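Local coordinates for protein reducing-end xylose-releasing exo-oligoxylanase Rex8A (Paenibacillus barcinonensis, PDB 6SUD) that hydrolyses linear and branched xylooligosaccharides from their reducing ends, releasing xylose during the breakdown of xylan, at residues D174-P179 and F186-P191; S193-H198 and L239-A244; F262-Y267 and A319-G324. The protein carries 1 engineered substitution. All coordinates share one frame; numbering follows the deposited sequence.

Overall arrangement
Contact 1 is the peripheral one, only partly buried, while contacts 2 and 3 are buried; contact 2 touches one bound xylose and contact 3 both. The loop after strand 183-184 feeds both contact 1 and contact 2, which meet where Phe186 packs on Tyr243. Contacts 2 and 3 likewise share the loop region between helices 215-232 and 268-280, and they join where Asp194 lies beside Asp265 and Glu242 receives the backbone N-H of Asp265. Chemistry changes with place: proline and aliphatic packing with a water between carboxylates in contact 1, paired backbone bonds in contact 2, and in contact 3 a bridging water and direct hydrogen bonds to the sugars.

Contact 1. Residues D174-P179 and F186-P191; sequences DPMWEP and FIPELP
Pro188 lies against the Asp174-Met176 backbone and brings more surface to the contact than any other residue. Its CB comes 3.5 Å from the carbonyl O of Asp174, while its CG meets the side chain of Met176. In return CB of Asp174 rests 3.4 Å from the carbonyl O of Pro188, so each residue sets a methylene against the other's carbonyl oxygen. The Pro188 CA packs close to the Pro175 carbonyl as well.

Met176 runs alongside the proline ring, the two side chains pointing the same way, and CG of Met176 touches CG of Pro188 at 4.1 Å. Its chain is extended beyond CG (chi2 178°), which carries the sulfur and methyl on past the ring; the Met176 side chain also touches Pro125 and helix 127-144.

The outer side is polar. Asp174 has CG opposite its own carbonyl carbon (chi1 -61°), and the carboxylate swings out toward Glu189. Those two side chains cross at roughly a right angle, with OD2 of Asp174 4.6 Å from OE2 of Glu189. One water lies between them, 2.8 Å from Asp174 OD2 and 2.7 Å from Glu189 OE2, and would soften what is probably an unfavourable pairing of like charges. OE2 of Glu189 has a second partner in the hydroxyl of Tyr106. From the base of the hairpin, Lys185 reaches NZ to the carbonyl oxygens of both Pro175 and Pro188, tying together two backbones that otherwise meet by packing.

Pro188 takes the second position of a type I beta turn from Ile187 to Leu190, closed by a weak Leu190 N to Ile187 O hydrogen bond. That turn folds back on the chain entering the short beta hairpin of strands 177-178 and 183-184, on the periphery of the (alpha/alpha)6 barrel of glycoside hydrolase family 8.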
loop_
_atom_site.group_PDB
_atom_site.type_symbol
_atom_site.label_atom_id
_atom_site.label_comp_id
_atom_site.label_asym_id
_atom_site.label_seq_id
_atom_site.Cartn_x
_atom_site.Cartn_y
_atom_site.Cartn_z
ATOM N N ASP A 174 11.036 -19.780 -3.603
ATOM C CA ASP A 174 11.878 -18.804 -2.872
ATOM C C ASP A 174 10.989 -17.959 -1.976
ATOM O O ASP A 174 9.882 -17.606 -2.373
ATOM C CB ASP A 174 12.638 -17.877 -3.824
ATOM C CG ASP A 174 13.595 -18.598 -4.756
ATOM O OD1 ASP A 174 14.676 -19.013 -4.281
ATOM O OD2 ASP A 174 13.239 -18.759 -5.942
ATOM N N PRO A 175 11.466 -17.578 -0.771
ATOM C CA PRO A 175 10.697 -16.701 0.107
ATOM C C PRO A 175 10.664 -15.268 -0.443
ATOM O O PRO A 175 11.452 -14.929 -1.326
ATOM C CB PRO A 175 11.446 -16.771 1.441
ATOM C CG PRO A 175 12.877 -17.083 1.046
ATOM C CD PRO A 175 12.774 -17.947 -0.195
ATOM N N MET A 176 9.742 -14.462 0.074
ATOM C CA MET A 176 9.572 -13.054 -0.362
ATOM C C MET A 176 10.406 -12.120 0.508
ATOM O O MET A 176 10.618 -10.962 0.095
ATOM C CB MET A 176 8.101 -12.653 -0.317
ATOM C CG MET A 176 7.383 -13.100 -1.553
ATOM S SD MET A 176 5.645 -12.693 -1.468
ATOM C CE MET A 176 5.192 -13.215 -3.121
ATOM N N TRP A 177 10.904 -12.615 1.642
ATOM C CA TRP A 177 11.862 -11.873 2.498
ATOM C C TRP A 177 13.239 -12.530 2.381
ATOM O O TRP A 177 13.289 -13.773 2.335
ATOM C CB TRP A 177 11.366 -11.816 3.950
ATOM C CG TRP A 177 10.457 -10.658 4.214
ATOM C CD1 TRP A 177 10.774 -9.497 4.863
ATOM C CD2 TRP A 177 9.081 -10.530 3.811
ATOM N NE1 TRP A 177 9.689 -8.660 4.887
ATOM C CE2 TRP A 177 8.637 -9.270 4.262
ATOM C CE3 TRP A 177 8.177 -11.359 3.133
ATOM C CZ2 TRP A 177 7.338 -8.815 4.029
ATOM C CZ3 TRP A 177 6.892 -10.910 2.915
ATOM C CH2 TRP A 177 6.484 -9.653 3.356
ATOM N N GLU A 178 14.298 -11.723 2.282
ATOM C CA GLU A 178 15.696 -12.233 2.348
ATOM C C GLU A 178 15.992 -12.541 3.813
ATOM O O GLU A 178 15.949 -11.640 4.646
ATOM C CB GLU A 178 16.675 -11.230 1.737
ATOM C CG GLU A 178 18.144 -11.594 1.937
ATOM C CD GLU A 178 18.534 -13.036 1.636
ATOM O OE1 GLU A 178 18.205 -13.526 0.530
ATOM O OE2 GLU A 178 19.176 -13.673 2.519
ATOM N N PRO A 179 16.257 -13.816 4.187
ATOM C CA PRO A 179 16.461 -14.163 5.592
ATOM C C PRO A 179 17.670 -13.455 6.220
ATOM O O PRO A 179 17.610 -13.176 7.390
ATOM C CB PRO A 179 16.675 -15.689 5.566
ATOM C CG PRO A 179 16.044 -16.125 4.267
ATOM C CD PRO A 179 16.345 -14.992 3.308
ATOM N N PHE A 186 11.857 -7.494 -4.272
ATOM C CA PHE A 186 11.020 -7.028 -5.406
ATOM C C PHE A 186 10.199 -8.210 -5.951
ATOM O O PHE A 186 8.971 -8.108 -6.052
ATOM C CB PHE A 186 11.887 -6.362 -6.473
ATOM C CG PHE A 186 11.200 -6.269 -7.804
ATOM C CD1 PHE A 186 10.011 -5.568 -7.928
ATOM C CD2 PHE A 186 11.710 -6.921 -8.913
ATOM C CE1 PHE A 186 9.364 -5.489 -9.147
ATOM C CE2 PHE A 186 11.065 -6.838 -10.136
ATOM C CZ PHE A 186 9.887 -6.136 -10.247
ATOM N N ILE A 187 10.864 -9.316 -6.275
ATOM C CA ILE A 187 10.221 -10.638 -6.556
ATOM C C ILE A 187 11.052 -11.707 -5.851
ATOM O O ILE A 187 12.186 -11.451 -5.492
ATOM C CB ILE A 187 10.057 -10.913 -8.067
ATOM C CG1 ILE A 187 11.392 -10.964 -8.815
ATOM C CG2 ILE A 187 9.085 -9.910 -8.679
ATOM C CD1 ILE A 187 11.271 -11.381 -10.274
ATOM N N PRO A 188 10.502 -12.913 -5.596
ATOM C CA PRO A 188 11.227 -13.929 -4.820
ATOM C C PRO A 188 12.629 -14.287 -5.347
ATOM O O PRO A 188 13.495 -14.627 -4.541
ATOM C CB PRO A 188 10.287 -15.145 -4.896
ATOM C CG PRO A 188 8.908 -14.546 -5.085
ATOM C CD PRO A 188 9.137 -13.330 -5.954
ATOM N N GLU A 189 12.836 -14.226 -6.669
ATOM C CA GLU A 189 14.054 -14.749 -7.341
ATOM C C GLU A 189 15.199 -13.724 -7.332
ATOM O O GLU A 189 16.353 -14.169 -7.481
ATOM C CB GLU A 189 13.749 -15.167 -8.781
ATOM C CG GLU A 189 12.819 -16.360 -8.889
ATOM C CD GLU A 189 11.334 -16.052 -8.981
ATOM O OE1 GLU A 189 10.949 -14.857 -8.843
ATOM O OE2 GLU A 189 10.554 -17.014 -9.185
ATOM N N LEU A 190 14.928 -12.418 -7.186
ATOM C CA LEU A 190 15.949 -11.360 -7.455
ATOM C C LEU A 190 16.450 -10.716 -6.160
ATOM O O LEU A 190 15.672 -10.445 -5.250
ATOM C CB LEU A 190 15.355 -10.334 -8.425
ATOM C CG LEU A 190 15.011 -10.880 -9.812
ATOM C CD1 LEU A 190 14.488 -9.778 -10.722
ATOM C CD2 LEU A 190 16.212 -11.569 -10.450
ATOM N N PRO A 191 17.781 -10.468 -6.038
ATOM C CA PRO A 191 18.376 -9.925 -4.819
ATOM C C PRO A 191 18.396 -8.389 -4.787
ATOM O O PRO A 191 19.435 -7.778 -4.694
ATOM C CB PRO A 191 19.805 -10.475 -4.894
ATOM C CG PRO A 191 20.119 -10.436 -6.373
ATOM C CD PRO A 191 18.802 -10.733 -7.065
HETATM O O HOH W 1 10.812 -18.968 -7.282
#

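Contact 2. Residues S193-H198 and L239-A244; sequences SDPSYH and LSPEYA. With XYP (beta-D-xylopyranose), chain K.
Ser193 and Ala244 face each other as an antiparallel hydrogen-bonded pair, a single bridge between two loops, and this is the tight end of the contact. Ser193 N donates a hydrogen bond to Ala244 O at 2.8 Å, nearly in line with the carbonyl bond. The return bond, Ala244 N to Ser193 O at 2.9 Å, arrives from above the carbonyl plane, about 50° out of it.

Pro195 fills the space beside the bridge. Its CG presses on the Ala244 methyl at 3.7 Å, and its CD sits 3.3 Å from Glu242 O. Pro241 packs closely on it through its carbonyl O, while the Pro241 ring only reaches 4.4 Å, CD to Pro195 CG. Asp194 has CG anti to the backbone N (chi1 -178°), which carries the carboxylate across Glu242 O. Asp194 OD1 is 3.0 Å from that oxygen, a close pass of two acceptors rather than a bond. What grips OD1 is its own turn: Ser196 OG donates from above the carboxylate plane, and Ser196 N at the anti lone pair. Asp194 OD2 meets the edge of the Tyr243 ring and also lies close to OD2 of Asp265. An alanine in place of Asp194 takes away the acceptor shared by Ser196 N and OG, and would probably leave that serine side chain to turn without its partner and the start of the 3-10 segment less firmly set.

The loose side, still buried, is the Tyr197 end, which hardly meets the other loop. The Tyr197 ring has CB of Asp194 over the centre of one face and its OH 3.6 Å from C3 of a bound xylose. Glu242 OE2 accepts from the backbone N of Asp265.

An Asx turn at Asp194 thus leads into the 3-10 segment 195-197, at the edge of the sugar-binding cleft, next to the inferred catalytic base Asp265.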
loop_
_atom_site.group_PDB
_atom_site.type_symbol
_atom_site.label_atom_id
_atom_site.label_comp_id
_atom_site.label_asym_id
_atom_site.label_seq_id
_atom_site.Cartn_x
_atom_site.Cartn_y
_atom_site.Cartn_z
ATOM N N SER A 193 15.342 -4.868 -3.846
ATOM C CA SER A 193 14.064 -4.498 -3.206
ATOM C C SER A 193 13.387 -3.367 -3.973
ATOM O O SER A 193 13.877 -2.943 -5.035
ATOM C CB SER A 193 14.286 -4.158 -1.764
ATOM O OG SER A 193 13.058 -4.214 -1.054
ATOM N N ASP A 194 12.240 -2.969 -3.445
ATOM C CA ASP A 194 11.385 -1.853 -3.920
ATOM C C ASP A 194 10.977 -1.109 -2.659
ATOM O O ASP A 194 10.195 -1.654 -1.892
ATOM C CB ASP A 194 10.197 -2.419 -4.700
ATOM C CG ASP A 194 9.264 -1.383 -5.285
ATOM O OD1 ASP A 194 9.010 -0.362 -4.610
ATOM O OD2 ASP A 194 8.808 -1.615 -6.405
ATOM N N PRO A 195 11.528 0.089 -2.349
ATOM C CA PRO A 195 11.233 0.764 -1.078
ATOM C C PRO A 195 9.745 0.955 -0.743
ATOM O O PRO A 195 9.396 0.946 0.393
ATOM C CB PRO A 195 11.909 2.131 -1.249
ATOM C CG PRO A 195 13.045 1.866 -2.209
ATOM C CD PRO A 195 12.520 0.808 -3.162
ATOM N N SER A 196 8.883 1.088 -1.739
ATOM C CA SER A 196 7.420 1.273 -1.537
ATOM C C SER A 196 6.781 -0.011 -0.980
ATOM O O SER A 196 5.648 0.053 -0.481
ATOM C CB SER A 196 6.778 1.709 -2.821
ATOM O OG SER A 196 6.680 0.600 -3.693
ATOM N N TYR A 197 7.465 -1.148 -1.074
ATOM C CA TYR A 197 6.961 -2.447 -0.551
ATOM C C TYR A 197 7.184 -2.568 0.963
ATOM O O TYR A 197 6.634 -3.520 1.552
ATOM C CB TYR A 197 7.673 -3.613 -1.243
ATOM C CG TYR A 197 7.311 -3.886 -2.682
ATOM C CD1 TYR A 197 6.588 -3.002 -3.465
ATOM C CD2 TYR A 197 7.743 -5.054 -3.282
ATOM C CE1 TYR A 197 6.290 -3.286 -4.790
ATOM C CE2 TYR A 197 7.459 -5.357 -4.604
ATOM C CZ TYR A 197 6.729 -4.465 -5.370
ATOM O OH TYR A 197 6.435 -4.768 -6.677
ATOM N N HIS A 198 7.981 -1.685 1.571
ATOM C CA HIS A 198 8.390 -1.779 2.998
ATOM C C HIS A 198 7.324 -1.163 3.899
ATOM O O HIS A 198 7.150 0.061 3.885
ATOM C CB HIS A 198 9.766 -1.147 3.239
ATOM C CG HIS A 198 10.850 -1.926 2.591
ATOM N ND1 HIS A 198 11.757 -2.698 3.311
ATOM C CD2 HIS A 198 11.111 -2.144 1.279
ATOM C CE1 HIS A 198 12.560 -3.297 2.451
ATOM N NE2 HIS A 198 12.192 -2.950 1.200
ATOM N N LEU A 239 13.116 12.038 -1.745
ATOM C CA LEU A 239 12.685 11.151 -2.856
ATOM C C LEU A 239 13.454 9.832 -2.798
ATOM O O LEU A 239 14.636 9.833 -2.421
ATOM C CB LEU A 239 12.961 11.798 -4.213
ATOM C CG LEU A 239 12.364 13.180 -4.455
ATOM C CD1 LEU A 239 12.821 13.694 -5.796
ATOM C CD2 LEU A 239 10.847 13.167 -4.377
ATOM N N SER A 240 12.824 8.791 -3.320
ATOM C CA SER A 240 13.330 7.404 -3.315
ATOM C C SER A 240 13.188 6.822 -4.710
ATOM O O SER A 240 12.350 7.263 -5.506
ATOM C CB SER A 240 12.597 6.596 -2.319
ATOM O OG SER A 240 11.196 6.686 -2.548
ATOM N N PRO A 241 14.012 5.812 -5.036
ATOM C CA PRO A 241 13.916 5.122 -6.317
ATOM C C PRO A 241 12.806 4.068 -6.295
ATOM O O PRO A 241 12.441 3.619 -5.217
ATOM C CB PRO A 241 15.308 4.508 -6.443
ATOM C CG PRO A 241 15.681 4.163 -5.021
ATOM C CD PRO A 241 15.072 5.263 -4.175
ATOM N N GLU A 242 12.280 3.714 -7.472
ATOM C CA GLU A 242 11.251 2.647 -7.576
ATOM C C GLU A 242 11.877 1.329 -7.102
ATOM O O GLU A 242 11.275 0.690 -6.233
ATOM C CB GLU A 242 10.655 2.594 -8.978
ATOM C CG GLU A 242 9.749 3.782 -9.245
ATOM C CD GLU A 242 9.019 3.737 -10.568
ATOM O OE1 GLU A 242 9.698 3.895 -11.625
ATOM O OE2 GLU A 242 7.779 3.524 -10.538
ATOM N N TYR A 243 13.041 0.946 -7.637
ATOM C CA TYR A 243 13.766 -0.277 -7.186
ATOM C C TYR A 243 15.088 0.142 -6.558
ATOM O O TYR A 243 15.772 1.026 -7.085
ATOM C CB TYR A 243 14.101 -1.246 -8.322
ATOM C CG TYR A 243 12.951 -1.767 -9.149
ATOM C CD1 TYR A 243 11.625 -1.660 -8.750
ATOM C CD2 TYR A 243 13.203 -2.411 -10.351
ATOM C CE1 TYR A 243 10.584 -2.141 -9.539
ATOM C CE2 TYR A 243 12.182 -2.903 -11.144
ATOM C CZ TYR A 243 10.867 -2.772 -10.742
ATOM O OH TYR A 243 9.867 -3.262 -11.538
ATOM N N ALA A 244 15.447 -0.517 -5.458
ATOM C CA ALA A 244 16.673 -0.200 -4.697
ATOM C C ALA A 244 17.391 -1.492 -4.319
ATOM O O ALA A 244 16.715 -2.492 -4.056
ATOM C CB ALA A 244 16.329 0.605 -3.474
HETATM O O1 XYP K . 2.804 -2.765 -11.863
HETATM C C1 XYP K . 2.939 -3.478 -10.613
HETATM C C2 XYP K . 3.218 -2.571 -9.412
HETATM C C3 XYP K . 3.475 -3.374 -8.143
HETATM C C4 XYP K . 2.699 -4.684 -8.205
HETATM C C5 XYP K . 1.429 -4.473 -9.023
HETATM O O2 XYP K . 4.307 -1.677 -9.671
HETATM O O3 XYP K . 3.106 -2.550 -7.024
HETATM O O4 XYP K . 3.511 -5.682 -8.829
HETATM O O5 XYP K . 1.710 -4.170 -10.389
#

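Contact 3. Residues F262-Y267 and A319-G324; sequences FYSDAY and AAHPVG. Engineered in segment 319-324: Ala320 (natural residue Leu). With XYP (beta-D-xylopyranose), chain J; XYP (beta-D-xylopyranose), chain K.
In the sugar-binding cleft of this family 8 glycosidase, Ser264 and His321 meet where the loop before helix 268-280 meets the N-terminal end of helix 322-331, with His321 at the N-cap position. Ser264 OG lies at the edge of the imidazole, 3.5 Å from His321 CD2. With CG opposite the carbonyl carbon (chi1 -57°), His321 presents NE2 to O1 of one xylose, a 2.6 Å hydrogen bond in which either could donate. Its other nitrogen is held by Asp362, which fixes the ring's rotation.

Behind them a water joins both segments: it accepts from His321 N, donates to Tyr267 OH at 2.8 Å, and bonds Ser264 OG. Tyr267 OH also packs on the Ala319 methyl at 3.4 Å, and its ring carries Ser264 CA over the centre of one face. On the partly exposed side, Tyr263 OH touches CB of Ala320, an engineered replacement for leucine, at 3.3 Å.

Asp265, the inferred proton acceptor, takes a 2.8 Å bond at OD1 from O2 of the second xylose. With one sugar's anomeric hydroxyl held by His321 and its neighbour bound to Asp265, the pair outlines a cleft consistent with cutting xylose from the reducing end.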
loop_
_atom_site.group_PDB
_atom_site.type_symbol
_atom_site.label_atom_id
_atom_site.label_comp_id
_atom_site.label_asym_id
_atom_site.label_seq_id
_atom_site.Cartn_x
_atom_site.Cartn_y
_atom_site.Cartn_z
ATOM N N PHE A 262 12.348 8.655 -9.322
ATOM C CA PHE A 262 11.115 8.898 -8.540
ATOM C C PHE A 262 9.929 8.941 -9.505
ATOM O O PHE A 262 9.763 9.935 -10.239
ATOM C CB PHE A 262 11.244 10.168 -7.701
ATOM C CG PHE A 262 10.094 10.366 -6.748
ATOM C CD1 PHE A 262 10.024 9.654 -5.558
ATOM C CD2 PHE A 262 9.069 11.237 -7.052
ATOM C CE1 PHE A 262 8.964 9.840 -4.677
ATOM C CE2 PHE A 262 8.001 11.405 -6.190
ATOM C CZ PHE A 262 7.946 10.709 -5.000
ATOM N N TYR A 263 9.157 7.856 -9.504
ATOM C CA TYR A 263 7.964 7.608 -10.352
ATOM C C TYR A 263 6.982 6.747 -9.542
ATOM O O TYR A 263 7.233 6.485 -8.364
ATOM C CB TYR A 263 8.381 6.943 -11.665
ATOM C CG TYR A 263 7.507 7.234 -12.863
ATOM C CD1 TYR A 263 7.304 8.535 -13.299
ATOM C CD2 TYR A 263 6.916 6.206 -13.582
ATOM C CE1 TYR A 263 6.520 8.807 -14.411
ATOM C CE2 TYR A 263 6.129 6.461 -14.697
ATOM C CZ TYR A 263 5.934 7.765 -15.111
ATOM O OH TYR A 263 5.154 7.996 -16.209
ATOM N N SER A 264 5.916 6.281 -10.191
ATOM C CA SER A 264 4.662 5.716 -9.609
ATOM C C SER A 264 4.869 4.867 -8.342
ATOM O O SER A 264 4.193 5.154 -7.355
ATOM C CB SER A 264 3.950 4.919 -10.654
ATOM O OG SER A 264 3.764 5.707 -11.814
ATOM N N ASP A 265 5.725 3.842 -8.351
ATOM C CA ASP A 265 5.886 2.954 -7.162
ATOM C C ASP A 265 6.294 3.795 -5.942
ATOM O O ASP A 265 5.655 3.665 -4.852
ATOM C CB ASP A 265 6.929 1.855 -7.390
ATOM C CG ASP A 265 6.399 0.593 -8.044
ATOM O OD1 ASP A 265 5.487 0.693 -8.889
ATOM O OD2 ASP A 265 6.928 -0.483 -7.714
ATOM N N ALA A 266 7.311 4.647 -6.121
ATOM C CA ALA A 266 8.013 5.350 -5.021
ATOM C C ALA A 266 7.092 6.361 -4.328
ATOM O O ALA A 266 7.431 6.782 -3.206
ATOM C CB ALA A 266 9.277 6.004 -5.519
ATOM N N TYR A 267 5.971 6.752 -4.938
ATOM C CA TYR A 267 5.030 7.712 -4.305
ATOM C C TYR A 267 4.567 7.185 -2.948
ATOM O O TYR A 267 4.399 7.995 -2.006
ATOM C CB TYR A 267 3.798 7.949 -5.179
ATOM C CG TYR A 267 4.095 8.493 -6.545
ATOM C CD1 TYR A 267 5.353 8.972 -6.873
ATOM C CD2 TYR A 267 3.088 8.596 -7.489
ATOM C CE1 TYR A 267 5.624 9.493 -8.124
ATOM C CE2 TYR A 267 3.343 9.109 -8.748
ATOM C CZ TYR A 267 4.613 9.548 -9.068
ATOM O OH TYR A 267 4.850 10.071 -10.306
ATOM N N ALA A 319 4.533 13.052 -14.689
ATOM C CA ALA A 319 4.041 11.935 -13.851
ATOM C C ALA A 319 2.848 11.309 -14.576
ATOM O O ALA A 319 1.985 12.065 -15.059
ATOM C CB ALA A 319 3.664 12.426 -12.478
ATOM N N ALA A 320 2.788 9.982 -14.650
ATOM C CA ALA A 320 1.612 9.256 -15.179
ATOM C C ALA A 320 0.460 9.393 -14.184
ATOM O O ALA A 320 -0.680 9.465 -14.633
ATOM C CB ALA A 320 1.929 7.806 -15.460
ATOM N N HIS A 321 0.745 9.440 -12.879
ATOM C CA HIS A 321 -0.291 9.450 -11.815
ATOM C C HIS A 321 -0.079 10.642 -10.890
ATOM O O HIS A 321 0.278 10.457 -9.735
ATOM C CB HIS A 321 -0.300 8.110 -11.056
ATOM C CG HIS A 321 -0.509 6.947 -11.964
ATOM N ND1 HIS A 321 -1.691 6.770 -12.677
ATOM C CD2 HIS A 321 0.318 5.942 -12.325
ATOM C CE1 HIS A 321 -1.571 5.696 -13.437
ATOM N NE2 HIS A 321 -0.349 5.164 -13.220
ATOM N N PRO A 322 -0.339 11.892 -11.339
ATOM C CA PRO A 322 -0.052 13.066 -10.507
ATOM C C PRO A 322 -1.000 13.265 -9.315
ATOM O O PRO A 322 -0.583 13.859 -8.321
ATOM C CB PRO A 322 -0.173 14.220 -11.516
ATOM C CG PRO A 322 -1.217 13.726 -12.482
ATOM C CD PRO A 322 -0.881 12.257 -12.660
ATOM N N VAL A 323 -2.245 12.796 -9.428
ATOM C CA VAL A 323 -3.228 12.809 -8.307
ATOM C C VAL A 323 -2.735 11.829 -7.230
ATOM O O VAL A 323 -2.771 12.196 -6.036
ATOM C CB VAL A 323 -4.659 12.528 -8.804
ATOM C CG1 VAL A 323 -5.652 12.275 -7.669
ATOM C CG2 VAL A 323 -5.130 13.685 -9.677
ATOM N N GLY A 324 -2.242 10.655 -7.627
ATOM C CA GLY A 324 -1.597 9.684 -6.721
ATOM C C GLY A 324 -0.437 10.304 -5.955
ATOM O O GLY A 324 -0.376 10.179 -4.704
HETATM O O1 XYP J . 0.293 2.689 -13.781
HETATM C C1 XYP J . 0.627 2.143 -12.499
HETATM C C2 XYP J . 0.069 0.723 -12.436
HETATM C C3 XYP J . 0.373 0.165 -11.073
HETATM C C4 XYP J . 1.869 0.135 -10.855
HETATM C C5 XYP J . 2.471 1.515 -11.074
HETATM O O2 XYP J . -1.355 0.645 -12.647
HETATM O O3 XYP J . -0.167 -1.153 -10.972
HETATM O O4 XYP J . 2.077 -0.333 -9.518
HETATM O O5 XYP J . 2.060 2.071 -12.336
HETATM O O1 XYP K . 2.804 -2.765 -11.863
HETATM C C1 XYP K . 2.939 -3.478 -10.613
HETATM C C2 XYP K . 3.218 -2.571 -9.412
HETATM C C3 XYP K . 3.475 -3.374 -8.143
HETATM C C4 XYP K . 2.699 -4.684 -8.205
HETATM C C5 XYP K . 1.429 -4.473 -9.023
HETATM O O2 XYP K . 4.307 -1.677 -9.671
HETATM O O3 XYP K . 3.106 -2.550 -7.024
HETATM O O4 XYP K . 3.511 -5.682 -8.829
HETATM O O5 XYP K . 1.710 -4.170 -10.389
HETATM O O HOH W 2 3.414 8.614 -12.155
#